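Local coordinates for putative type VI secretion protein (PDB 6SKI) that probably hydrolyses phospholipids of rival cells as a toxic effector that is carried to them on the VgrG spike of the type VI secretion system, at residues T36-I41 with S121-T126; M58-C63 with N519-F524; S64-G69 with L500-T505; E237-G242 with A431-E436; E338-D343 with I397-G402. One frame throughout, in Å; residues are numbered along the deposited sequence.

Contact 1: residues T36-I41 with S121-T126; sequences TLTIGI and SAQIKT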
# COMPACT_ATOMS: atom_id res chain seq x y z
N THR A 36 -22.72 -3.23 -15.68
CA THR A 36 -21.57 -3.79 -14.97
C THR A 36 -20.88 -2.68 -14.19
O THR A 36 -20.25 -1.80 -14.78
CB THR A 36 -20.61 -4.44 -15.95
OG1 THR A 36 -21.35 -5.12 -16.97
CG2 THR A 36 -19.72 -5.43 -15.23
N LEU A 37 -21.00 -2.72 -12.87
CA LEU A 37 -20.40 -1.70 -12.02
C LEU A 37 -19.08 -2.23 -11.47
O LEU A 37 -19.06 -3.26 -10.79
CB LEU A 37 -21.34 -1.31 -10.89
CG LEU A 37 -20.84 -0.22 -9.95
CD1 LEU A 37 -20.58 1.07 -10.71
CD2 LEU A 37 -21.85 0.01 -8.87
N THR A 38 -18.00 -1.52 -11.76
CA THR A 38 -16.68 -1.86 -11.26
C THR A 38 -16.29 -0.88 -10.17
O THR A 38 -16.36 0.34 -10.37
CB THR A 38 -15.64 -1.83 -12.38
OG1 THR A 38 -16.24 -2.30 -13.59
CG2 THR A 38 -14.47 -2.71 -12.03
N ILE A 39 -15.89 -1.40 -9.02
CA ILE A 39 -15.43 -0.59 -7.91
C ILE A 39 -13.92 -0.68 -7.86
O ILE A 39 -13.36 -1.76 -7.66
CB ILE A 39 -16.06 -1.02 -6.58
CG1 ILE A 39 -17.56 -1.24 -6.76
CG2 ILE A 39 -15.79 0.01 -5.51
CD1 ILE A 39 -18.28 -1.62 -5.49
N GLY A 40 -13.25 0.45 -8.06
CA GLY A 40 -11.81 0.49 -8.01
C GLY A 40 -11.33 0.62 -6.58
O GLY A 40 -11.54 1.65 -5.94
N ILE A 41 -10.68 -0.42 -6.08
CA ILE A 41 -10.21 -0.47 -4.71
C ILE A 41 -8.73 -0.12 -4.73
O ILE A 41 -7.94 -0.78 -5.41
CB ILE A 41 -10.44 -1.84 -4.06
CG1 ILE A 41 -11.78 -2.41 -4.51
CG2 ILE A 41 -10.44 -1.72 -2.56
CD1 ILE A 41 -12.96 -1.77 -3.84
N SER A 121 -21.88 -0.04 -18.51
CA SER A 121 -20.72 -0.31 -17.68
C SER A 121 -20.31 0.99 -17.00
O SER A 121 -20.21 2.03 -17.65
CB SER A 121 -19.55 -0.87 -18.49
OG SER A 121 -19.99 -1.74 -19.51
N ALA A 122 -20.08 0.91 -15.70
CA ALA A 122 -19.75 2.09 -14.91
C ALA A 122 -18.58 1.76 -13.99
O ALA A 122 -18.32 0.60 -13.68
CB ALA A 122 -20.94 2.56 -14.08
N GLN A 123 -17.88 2.81 -13.57
CA GLN A 123 -16.74 2.67 -12.68
C GLN A 123 -16.87 3.66 -11.54
O GLN A 123 -17.16 4.84 -11.76
CB GLN A 123 -15.42 2.90 -13.41
CG GLN A 123 -14.84 1.67 -14.05
CD GLN A 123 -13.53 1.95 -14.73
OE1 GLN A 123 -13.01 3.06 -14.66
NE2 GLN A 123 -12.98 0.95 -15.39
N ILE A 124 -16.65 3.18 -10.32
CA ILE A 124 -16.53 4.02 -9.14
C ILE A 124 -15.25 3.59 -8.43
O ILE A 124 -14.75 2.48 -8.62
CB ILE A 124 -17.75 3.90 -8.21
CG1 ILE A 124 -17.82 2.52 -7.58
CG2 ILE A 124 -19.03 4.20 -8.96
CD1 ILE A 124 -18.97 2.34 -6.63
N LYS A 125 -14.71 4.49 -7.62
CA LYS A 125 -13.39 4.28 -7.07
C LYS A 125 -13.37 4.57 -5.58
O LYS A 125 -14.20 5.33 -5.07
CB LYS A 125 -12.33 5.11 -7.80
CG LYS A 125 -12.56 6.60 -7.81
CD LYS A 125 -11.71 7.22 -8.90
CE LYS A 125 -11.63 8.73 -8.78
NZ LYS A 125 -11.18 9.33 -10.06
N THR A 126 -12.42 3.94 -4.91
CA THR A 126 -12.30 3.99 -3.46
C THR A 126 -10.83 4.06 -3.10
O THR A 126 -10.00 3.40 -3.72
CB THR A 126 -12.93 2.75 -2.82
OG1 THR A 126 -14.24 2.53 -3.38
CG2 THR A 126 -13.06 2.94 -1.36

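Contact 2: residues M58-C63 with N519-F524; sequences MKFNEC and NKAFVF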
# COMPACT_ATOMS: atom_id res chain seq x y z
N MET A 58 7.69 -1.07 15.07
CA MET A 58 7.67 -2.41 14.51
C MET A 58 8.95 -2.70 13.75
O MET A 58 9.41 -3.84 13.72
CB MET A 58 6.47 -2.57 13.58
CG MET A 58 5.39 -3.50 14.09
SD MET A 58 4.16 -3.85 12.83
CE MET A 58 4.89 -5.27 12.01
N LYS A 59 9.52 -1.67 13.13
CA LYS A 59 10.78 -1.86 12.40
C LYS A 59 11.93 -2.24 13.33
O LYS A 59 12.95 -2.75 12.86
CB LYS A 59 11.11 -0.61 11.59
CG LYS A 59 10.62 -0.70 10.15
CD LYS A 59 10.94 0.53 9.35
CE LYS A 59 10.10 1.71 9.78
NZ LYS A 59 10.58 2.98 9.19
N PHE A 60 11.80 -1.98 14.64
CA PHE A 60 12.84 -2.40 15.58
C PHE A 60 13.04 -3.91 15.58
O PHE A 60 14.15 -4.38 15.85
CB PHE A 60 12.50 -1.96 17.01
CG PHE A 60 13.01 -0.60 17.37
CD1 PHE A 60 14.11 -0.47 18.20
CD2 PHE A 60 12.38 0.54 16.92
CE1 PHE A 60 14.58 0.77 18.56
CE2 PHE A 60 12.84 1.79 17.27
CZ PHE A 60 13.94 1.90 18.09
N ASN A 61 11.99 -4.67 15.32
CA ASN A 61 12.08 -6.12 15.33
C ASN A 61 13.12 -6.60 14.32
O ASN A 61 13.02 -6.31 13.12
CB ASN A 61 10.71 -6.72 15.02
CG ASN A 61 10.62 -8.19 15.37
OD1 ASN A 61 10.57 -8.55 16.54
ND2 ASN A 61 10.56 -9.04 14.35
N GLU A 62 14.13 -7.31 14.82
CA GLU A 62 15.19 -7.93 14.02
C GLU A 62 16.16 -6.91 13.44
O GLU A 62 17.14 -7.29 12.79
CB GLU A 62 14.60 -8.79 12.90
CG GLU A 62 13.61 -9.84 13.37
CD GLU A 62 14.28 -11.00 14.07
OE1 GLU A 62 15.50 -11.21 13.85
OE2 GLU A 62 13.60 -11.71 14.84
N CYS A 63 15.92 -5.62 13.66
CA CYS A 63 16.78 -4.58 13.12
C CYS A 63 17.25 -3.58 14.17
O CYS A 63 17.84 -2.56 13.81
CB CYS A 63 16.07 -3.82 11.99
SG CYS A 63 16.22 -4.60 10.38
N ASN A 519 15.80 7.00 28.31
CA ASN A 519 16.80 6.28 27.53
C ASN A 519 16.49 6.41 26.04
O ASN A 519 15.42 6.87 25.64
CB ASN A 519 16.83 4.81 27.92
CG ASN A 519 15.64 4.04 27.39
OD1 ASN A 519 14.54 4.57 27.31
ND2 ASN A 519 15.87 2.79 27.00
N LYS A 520 17.44 5.98 25.23
CA LYS A 520 17.26 5.91 23.79
C LYS A 520 17.56 4.49 23.32
O LYS A 520 18.61 3.93 23.64
CB LYS A 520 18.16 6.91 23.06
CG LYS A 520 17.45 8.19 22.67
CD LYS A 520 18.29 9.04 21.74
CE LYS A 520 19.67 9.27 22.30
NZ LYS A 520 20.41 10.31 21.54
N ALA A 521 16.62 3.92 22.57
CA ALA A 521 16.79 2.62 21.93
C ALA A 521 17.06 2.84 20.45
O ALA A 521 16.40 3.66 19.81
CB ALA A 521 15.55 1.75 22.12
N PHE A 522 18.03 2.11 19.92
CA PHE A 522 18.59 2.38 18.61
C PHE A 522 18.26 1.26 17.64
O PHE A 522 18.43 0.08 17.96
CB PHE A 522 20.10 2.58 18.72
CG PHE A 522 20.49 3.88 19.34
CD1 PHE A 522 20.88 3.94 20.66
CD2 PHE A 522 20.48 5.05 18.60
CE1 PHE A 522 21.24 5.13 21.24
CE2 PHE A 522 20.83 6.24 19.17
CZ PHE A 522 21.21 6.29 20.49
N VAL A 523 17.79 1.64 16.45
CA VAL A 523 17.41 0.71 15.41
C VAL A 523 18.09 1.12 14.11
O VAL A 523 18.35 2.31 13.90
CB VAL A 523 15.88 0.67 15.22
CG1 VAL A 523 15.35 2.04 14.85
CG2 VAL A 523 15.47 -0.36 14.19
N PHE A 524 18.42 0.15 13.28
CA PHE A 524 18.76 0.45 11.90
C PHE A 524 17.52 0.16 11.05
O PHE A 524 17.33 -0.97 10.61
CB PHE A 524 19.95 -0.38 11.44
CG PHE A 524 21.21 -0.10 12.21
CD1 PHE A 524 21.97 1.02 11.93
CD2 PHE A 524 21.61 -0.94 13.22
CE1 PHE A 524 23.12 1.27 12.64
CE2 PHE A 524 22.76 -0.69 13.93
CZ PHE A 524 23.52 0.42 13.64

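Contact 3: residues S64-G69 with L500-T505; sequences SAARQG and LWVDPT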
# COMPACT_ATOMS: atom_id res chain seq x y z
N SER A 64 17.02 -3.85 15.45
CA SER A 64 17.52 -2.96 16.49
C SER A 64 19.03 -3.06 16.58
O SER A 64 19.65 -4.02 16.13
CB SER A 64 16.88 -3.28 17.83
OG SER A 64 16.94 -4.67 18.11
N ALA A 65 19.64 -2.02 17.17
CA ALA A 65 21.09 -2.01 17.33
C ALA A 65 21.56 -3.16 18.21
O ALA A 65 22.72 -3.58 18.11
CB ALA A 65 21.55 -0.68 17.91
N ALA A 66 20.70 -3.67 19.09
CA ALA A 66 21.09 -4.75 19.98
C ALA A 66 21.11 -6.10 19.27
O ALA A 66 21.95 -6.95 19.58
CB ALA A 66 20.15 -4.80 21.19
N ARG A 67 20.20 -6.32 18.32
CA ARG A 67 20.24 -7.56 17.55
C ARG A 67 21.50 -7.64 16.70
O ARG A 67 22.01 -8.74 16.44
CB ARG A 67 18.99 -7.69 16.67
CG ARG A 67 17.69 -7.62 17.44
CD ARG A 67 17.28 -8.99 17.94
NE ARG A 67 17.19 -9.96 16.86
CZ ARG A 67 16.77 -11.21 17.02
NH1 ARG A 67 16.39 -11.63 18.22
NH2 ARG A 67 16.72 -12.03 15.98
N GLN A 68 22.00 -6.50 16.26
CA GLN A 68 23.33 -6.40 15.69
C GLN A 68 24.34 -6.24 16.83
O GLN A 68 23.97 -5.98 17.97
CB GLN A 68 23.43 -5.23 14.72
CG GLN A 68 22.12 -4.89 14.02
CD GLN A 68 21.58 -6.02 13.17
OE1 GLN A 68 20.38 -6.29 13.17
NE2 GLN A 68 22.46 -6.69 12.44
N GLY A 69 25.61 -6.41 16.51
CA GLY A 69 26.61 -6.28 17.55
C GLY A 69 26.95 -4.84 17.85
O GLY A 69 28.12 -4.45 17.82
N LEU A 500 10.96 2.47 23.90
CA LEU A 500 11.34 1.07 23.95
C LEU A 500 12.64 0.93 24.73
O LEU A 500 13.45 1.86 24.80
CB LEU A 500 11.53 0.47 22.55
CG LEU A 500 10.39 0.51 21.53
CD1 LEU A 500 10.84 -0.17 20.26
CD2 LEU A 500 9.14 -0.15 22.07
N TRP A 501 12.83 -0.24 25.31
CA TRP A 501 14.13 -0.66 25.82
C TRP A 501 14.41 -2.05 25.27
O TRP A 501 13.58 -2.95 25.39
CB TRP A 501 14.15 -0.68 27.36
CG TRP A 501 15.44 -1.18 27.91
CD1 TRP A 501 16.59 -0.48 28.07
CD2 TRP A 501 15.72 -2.51 28.35
NE1 TRP A 501 17.57 -1.28 28.59
CE2 TRP A 501 17.06 -2.54 28.78
CE3 TRP A 501 14.97 -3.68 28.44
CZ2 TRP A 501 17.66 -3.69 29.28
CZ3 TRP A 501 15.57 -4.82 28.94
CH2 TRP A 501 16.90 -4.81 29.35
N VAL A 502 15.57 -2.22 24.65
CA VAL A 502 15.94 -3.49 24.03
C VAL A 502 16.99 -4.15 24.90
O VAL A 502 17.97 -3.51 25.29
CB VAL A 502 16.44 -3.29 22.59
CG1 VAL A 502 16.63 -4.63 21.93
CG2 VAL A 502 15.46 -2.45 21.81
N ASP A 503 16.78 -5.42 25.22
CA ASP A 503 17.73 -6.14 26.04
C ASP A 503 19.05 -6.28 25.28
O ASP A 503 19.06 -6.84 24.17
CB ASP A 503 17.18 -7.52 26.41
CG ASP A 503 18.02 -8.21 27.46
OD1 ASP A 503 18.48 -7.54 28.40
OD2 ASP A 503 18.21 -9.44 27.36
N PRO A 504 20.16 -5.79 25.82
CA PRO A 504 21.43 -5.85 25.08
C PRO A 504 21.90 -7.26 24.77
O PRO A 504 22.63 -7.45 23.79
CB PRO A 504 22.40 -5.12 26.02
CG PRO A 504 21.79 -5.31 27.37
CD PRO A 504 20.33 -5.10 27.11
N THR A 505 21.50 -8.25 25.56
CA THR A 505 21.95 -9.62 25.37
C THR A 505 21.01 -10.45 24.51
O THR A 505 21.46 -11.18 23.63
CB THR A 505 22.14 -10.30 26.72
OG1 THR A 505 23.02 -9.52 27.54
CG2 THR A 505 22.72 -11.69 26.54

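Contact 4: residues E237-G242 with A431-E436; sequences EVRFLG and AGVLFE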
# COMPACT_ATOMS: atom_id res chain seq x y z
N GLU A 237 -16.77 -9.82 -8.04
CA GLU A 237 -15.68 -10.47 -8.75
C GLU A 237 -14.57 -9.46 -8.93
O GLU A 237 -14.82 -8.25 -8.99
CB GLU A 237 -16.17 -11.02 -10.09
CG GLU A 237 -15.10 -11.60 -10.99
CD GLU A 237 -15.68 -12.42 -12.12
OE1 GLU A 237 -16.92 -12.54 -12.19
OE2 GLU A 237 -14.89 -12.93 -12.94
N VAL A 238 -13.33 -9.94 -9.01
CA VAL A 238 -12.17 -9.08 -9.21
C VAL A 238 -11.77 -9.15 -10.67
O VAL A 238 -11.52 -10.24 -11.20
CB VAL A 238 -11.00 -9.47 -8.29
CG1 VAL A 238 -9.81 -8.58 -8.57
CG2 VAL A 238 -11.41 -9.35 -6.84
N ARG A 239 -11.72 -7.99 -11.33
CA ARG A 239 -11.31 -7.94 -12.73
C ARG A 239 -9.80 -7.83 -12.87
O ARG A 239 -9.17 -8.65 -13.54
CB ARG A 239 -12.00 -6.77 -13.44
CG ARG A 239 -11.84 -6.79 -14.94
CD ARG A 239 -12.53 -5.62 -15.60
NE ARG A 239 -12.29 -4.37 -14.90
CZ ARG A 239 -12.78 -3.20 -15.29
NH1 ARG A 239 -13.55 -3.13 -16.37
NH2 ARG A 239 -12.52 -2.10 -14.61
N PHE A 240 -9.20 -6.81 -12.25
CA PHE A 240 -7.77 -6.58 -12.34
C PHE A 240 -7.19 -6.40 -10.95
O PHE A 240 -7.73 -5.65 -10.13
CB PHE A 240 -7.45 -5.35 -13.19
CG PHE A 240 -5.98 -5.07 -13.31
CD1 PHE A 240 -5.17 -5.90 -14.05
CD2 PHE A 240 -5.42 -3.98 -12.69
CE1 PHE A 240 -3.82 -5.65 -14.17
CE2 PHE A 240 -4.07 -3.72 -12.80
CZ PHE A 240 -3.28 -4.56 -13.54
N LEU A 241 -6.09 -7.10 -10.68
CA LEU A 241 -5.33 -6.95 -9.45
C LEU A 241 -3.99 -6.31 -9.80
O LEU A 241 -3.16 -6.93 -10.47
CB LEU A 241 -5.12 -8.30 -8.77
CG LEU A 241 -4.58 -8.30 -7.34
CD1 LEU A 241 -5.48 -7.51 -6.43
CD2 LEU A 241 -4.45 -9.72 -6.83
N GLY A 242 -3.80 -5.07 -9.36
CA GLY A 242 -2.57 -4.37 -9.65
C GLY A 242 -1.73 -4.15 -8.41
O GLY A 242 -2.11 -3.40 -7.52
N ALA A 431 -6.36 -5.06 -19.12
CA ALA A 431 -7.35 -5.85 -18.39
C ALA A 431 -8.77 -5.36 -18.60
O ALA A 431 -9.71 -6.06 -18.21
CB ALA A 431 -7.03 -5.85 -16.90
N GLY A 432 -8.96 -4.18 -19.18
CA GLY A 432 -10.29 -3.62 -19.40
C GLY A 432 -10.58 -2.40 -18.56
O GLY A 432 -11.64 -1.78 -18.75
N VAL A 433 -9.70 -2.02 -17.64
CA VAL A 433 -9.94 -0.87 -16.78
C VAL A 433 -9.84 0.41 -17.58
O VAL A 433 -8.98 0.55 -18.45
CB VAL A 433 -8.95 -0.88 -15.60
CG1 VAL A 433 -9.42 0.05 -14.52
CG2 VAL A 433 -8.80 -2.29 -15.05
N LEU A 434 -10.72 1.36 -17.28
CA LEU A 434 -10.73 2.65 -17.95
C LEU A 434 -10.04 3.68 -17.08
O LEU A 434 -10.41 3.86 -15.91
CB LEU A 434 -12.16 3.10 -18.27
CG LEU A 434 -12.97 2.16 -19.16
CD1 LEU A 434 -14.41 2.62 -19.22
CD2 LEU A 434 -12.36 2.10 -20.55
N PHE A 435 -9.05 4.35 -17.64
CA PHE A 435 -8.27 5.37 -16.95
C PHE A 435 -8.31 6.65 -17.77
O PHE A 435 -8.29 6.61 -19.00
CB PHE A 435 -6.82 4.92 -16.77
CG PHE A 435 -6.61 4.05 -15.57
CD1 PHE A 435 -6.53 4.60 -14.31
CD2 PHE A 435 -6.50 2.69 -15.70
CE1 PHE A 435 -6.34 3.81 -13.21
CE2 PHE A 435 -6.31 1.89 -14.61
CZ PHE A 435 -6.23 2.45 -13.36
N GLU A 436 -8.39 7.78 -17.08
CA GLU A 436 -8.26 9.04 -17.76
C GLU A 436 -6.86 9.16 -18.34
O GLU A 436 -5.89 8.69 -17.74
CB GLU A 436 -8.54 10.20 -16.81
CG GLU A 436 -9.88 10.11 -16.09
CD GLU A 436 -11.06 10.57 -16.94
OE1 GLU A 436 -10.98 10.49 -18.19
OE2 GLU A 436 -12.07 11.01 -16.36

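Contact 5: residues E338-D343 with I397-G402; sequences EIVSDD and IQKQVG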
# COMPACT_ATOMS: atom_id res chain seq x y z
N GLU A 338 36.51 1.75 17.57
CA GLU A 338 37.44 1.09 18.47
C GLU A 338 38.37 2.13 19.07
O GLU A 338 38.65 3.17 18.46
CB GLU A 338 38.25 -0.00 17.76
CG GLU A 338 39.55 0.44 17.13
CD GLU A 338 40.14 -0.64 16.25
OE1 GLU A 338 39.37 -1.52 15.82
OE2 GLU A 338 41.36 -0.62 16.02
N ILE A 339 38.83 1.86 20.29
CA ILE A 339 39.71 2.76 21.01
C ILE A 339 41.15 2.35 20.76
O ILE A 339 41.50 1.16 20.88
CB ILE A 339 39.39 2.77 22.52
CG1 ILE A 339 37.90 3.05 22.73
CG2 ILE A 339 40.22 3.81 23.23
CD1 ILE A 339 37.53 3.39 24.15
N VAL A 340 41.99 3.31 20.40
CA VAL A 340 43.39 3.09 20.08
C VAL A 340 44.21 4.23 20.69
O VAL A 340 43.67 5.15 21.31
CB VAL A 340 43.64 3.01 18.56
CG1 VAL A 340 43.21 1.65 18.03
CG2 VAL A 340 42.92 4.12 17.84
N SER A 341 45.52 4.16 20.50
CA SER A 341 46.42 5.20 20.98
C SER A 341 46.33 6.42 20.07
O SER A 341 46.15 6.30 18.86
CB SER A 341 47.86 4.69 21.02
OG SER A 341 48.10 3.78 19.96
N ASP A 342 46.45 7.60 20.67
CA ASP A 342 46.32 8.84 19.91
C ASP A 342 47.40 8.97 18.84
O ASP A 342 47.22 9.72 17.88
CB ASP A 342 46.36 10.04 20.85
CG ASP A 342 45.49 11.18 20.36
OD1 ASP A 342 44.60 11.62 21.12
OD2 ASP A 342 45.70 11.65 19.22
N ASP A 343 48.52 8.26 18.99
CA ASP A 343 49.56 8.29 17.96
C ASP A 343 49.14 7.50 16.73
O ASP A 343 49.55 7.82 15.61
CB ASP A 343 50.87 7.76 18.53
CG ASP A 343 50.78 6.32 18.99
OD1 ASP A 343 50.82 6.08 20.22
OD2 ASP A 343 50.67 5.42 18.13
N ILE A 397 47.64 8.63 25.88
CA ILE A 397 46.44 9.32 25.43
C ILE A 397 45.73 8.41 24.45
O ILE A 397 46.36 7.68 23.68
CB ILE A 397 46.79 10.69 24.80
CG1 ILE A 397 47.70 11.49 25.74
CG2 ILE A 397 45.52 11.47 24.49
CD1 ILE A 397 46.95 12.28 26.79
N GLN A 398 44.40 8.44 24.46
CA GLN A 398 43.61 7.49 23.70
C GLN A 398 42.53 8.20 22.89
O GLN A 398 41.98 9.22 23.30
CB GLN A 398 42.97 6.44 24.61
CG GLN A 398 43.96 5.43 25.15
CD GLN A 398 43.35 4.06 25.33
OE1 GLN A 398 42.30 3.91 25.94
NE2 GLN A 398 44.02 3.04 24.80
N LYS A 399 42.21 7.61 21.74
CA LYS A 399 41.19 8.14 20.85
C LYS A 399 40.25 7.01 20.46
O LYS A 399 40.66 5.86 20.32
CB LYS A 399 41.82 8.75 19.58
CG LYS A 399 42.30 7.70 18.58
CD LYS A 399 43.49 8.17 17.77
CE LYS A 399 43.23 9.49 17.09
NZ LYS A 399 44.31 9.81 16.11
N GLN A 400 38.98 7.34 20.28
CA GLN A 400 38.03 6.44 19.66
C GLN A 400 37.98 6.77 18.18
O GLN A 400 37.64 7.90 17.80
CB GLN A 400 36.64 6.54 20.29
CG GLN A 400 35.75 5.37 19.94
CD GLN A 400 34.29 5.64 20.20
OE1 GLN A 400 33.82 6.77 20.05
NE2 GLN A 400 33.55 4.61 20.58
N VAL A 401 38.33 5.80 17.35
CA VAL A 401 38.31 5.92 15.90
C VAL A 401 37.19 5.04 15.38
O VAL A 401 37.17 3.83 15.64
CB VAL A 401 39.65 5.54 15.27
CG1 VAL A 401 39.48 5.26 13.79
CG2 VAL A 401 40.67 6.63 15.49
N GLY A 402 36.25 5.64 14.67
CA GLY A 402 35.19 4.91 14.00
C GLY A 402 35.30 5.11 12.50
O GLY A 402 35.71 6.17 12.04

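Contact 1: residues T36-I41 with S121-T126
I39 and I124 lie side by side and point the same way from two neighbouring parallel strands of the central sheet, consistent with the alpha/beta-hydrolase fold of this phospholipase family. CG2 of I39 rests 3.8 Å from CG1 of I124, while CD1 of I124 reaches back to CG1 of I39. With chi1 at 68°, I124 holds CG1 between its backbone N and carbonyl carbon, and its CG2 is turned to the other neighbour, 3.9 Å from CD1 of L37. That same L37 methyl lies 3.7 Å from CB of A122, its branch leaning across the strand gap toward both residues. L37, I39, I41, A122, I124 and T126 thus make one largely apolar face, over which helix 156-178 packs against L37, I41 and T126. T38 and Q123 are on the other face, CB of T38 alongside CG of Q123, with R239 touching both. Here K125 gives its NZ to the carbonyl of Y109. The strands are zipped by five backbone bonds running alternately each way, including I124 N to T38 O at 2.9 Å. At the far end OG1 of T126 sits 3.6 Å from CG2 of I39.

Contact 2: residues M58-C63 with N519-F524
V523 sits over the ring of F60, its CB 3.5 Å from the ring centroid and only 7° off the normal, a CH-pi contact almost exactly over the centre of the face. The two side chains cross at about a right angle. Chi1 of 60° places CG1 of V523 between the backbone N and the carbonyl carbon, and from there it covers the far rim of the ring, 3.5 Å from CE2. The other methyl, CG2, turns back to the loop and packs 3.3 Å from the carbonyl O of C63. A different approach is made by A521: its carbonyl O lies at the ring edge, near the plane and 3.5 Å from CZ, while its CB touches CE1 at 3.8 Å. One backbone bond ties the segments, F524 N to C63 O at 2.8 Å, with the donor nearly in line with the carbonyl.

Further out, a type I turn from M58 to N61 shapes the loop, and a backbone bond from C63 N to F60 O continues the bend. N291 takes the K59 carbonyl through its side chain, and N61 is held by S254 and N255. On the other side, strand 521-523 is paired with strand 495-497, and the ring of F524 meets W492 edge-to-face. The arrangement is that of a buried aromatic from a loop packed on the two-stranded antiparallel sheet of 495-497 and 521-523, on the face carrying A521 and V523.

Contact 3: residues S64-G69 with L500-T505
A66 and V502 make the close part of this contact: the CB of A66 meets CG1 of V502 at 3.6 Å, methyl against methyl. S64 brings its OG to the same branch, 3.8 Å from CG1 of V502, so one valine methyl is touched by two residues of the loop. The rotation of V502 explains this, since a chi1 of -173° swings CG1 opposite its backbone N and toward the loop. I509, on the strand paired with 500-502, also packs against V502. Beyond the valine the fit slackens. CB of A66 lies 3.8 Å from the carbonyl O of D503 and 4.2 Å from CA of P504, an exposed residue whose CB points away from the loop. The CB of R67 likewise points away, and its guanidinium forms a salt bridge with E62. The carboxylate of D503 bonds the hydroxyl of T506. The interface buries 154 Å², where a loop between helices 53-58 and 72-85 leans on the end of a short two-stranded antiparallel sheet. The pair meets by a few apolar van der Waals touches, without a polar bond between the segments; the charged R67 and D503 find their partners elsewhere.

Contact 4: residues E237-G242 with A431-E436
R239 reaches across to the turn at A431-V433, its CB leaving strand 237-243 toward it. CG stands 4.0 Å from the carbonyl O of A431 and CD 3.9 Å from the same oxygen, so the aliphatic part runs past the end of helix 416-431. The side chain then turns about the CG-CD bond (chi3 45°), which brings NE to 4.1 Å from CG2 of V433 and lays one face of the guanidinium over the G432-V433 backbone. CZ lies 3.9 Å from the G432 carbonyl O, and NH1 comes within 3.3 Å of it, at an angle too poor for a hydrogen bond. NH2 ends beside V433, 3.6 Å from its CA and near both its methyls, while its salt bridge goes to D192. Next along the strand, F240 meets the CB of A431 with CD1 at 3.4 Å and touches CG2 of V433 with its own CB. G432, with positive phi, closes the helix in a Schellman motif against one face of the guanidinium. The contact docks the end of helix 416-431 and its following loop on strand 237-243 of the central sheet, between strands 184-195 and 278-284, K278 of the latter touching A431 and F240.

Contact 5: residues E338-D343 with I397-G402
E338 and V401 exchange two backbone bonds, E338 N to V401 O and V401 N to E338 O, both 2.9 Å, while the carboxylate of E338 is taken by R350 in a salt bridge. I339 follows on the opposite face, where its CG2 comes 3.4 Å from OE1 of Q398; the two side chains cross at about a right angle. I339 CA also lies close to the K399 carbonyl O. V340 returns to the face of E338 and forms the second bonded pair, with K399. Here its CG2 rests 3.7 Å from CG of the lysine and 4.1 Å from CG2 of V401. These pairs belong to an antiparallel sheet of three strands in which 398-409 is the middle one, flanked by 328-341 and 376-386; helix 350-362 packs on E338 and V401. At S341 the strand ends: the serine pairs with Q398 without bonds, their side chains diverge, and its OG bonds the hydroxyl of T344. The S341 carbonyl O lies 3.4 Å from CD of K399, whose bend at chi3 (-53°) carries it alongside the departing loop. D342 N then bonds I397 O at 3.0 Å, the donor standing above the carbonyl plane. The D342 side chain runs alongside I397, while OD2 faces NZ of K399 in a long salt bridge of 3.9 Å; NZ also makes a weak hydrogen bond to D342 O, 3.4 Å.

Contacts 1 and 4 share the central sheet, their centres about 9 Å apart: contact 1 joins two of its strands by backbone bonds and a buried apolar face, whereas contact 4 sets a helix end on it through R239 and F240. Contacts 2 and 3, about 7 Å between centres, use consecutive pieces of one loop; the first is buried and aromatic, the second a smaller surface patch, and a backbone hydrogen bond between A65 and F522 links them. Contact 5 is again strand pairing, but antiparallel and at the surface, about 66 Å from contact 1 between centres, mixing valine and isoleucine with charged and polar side chains, where one face of contact 1 is largely apolar.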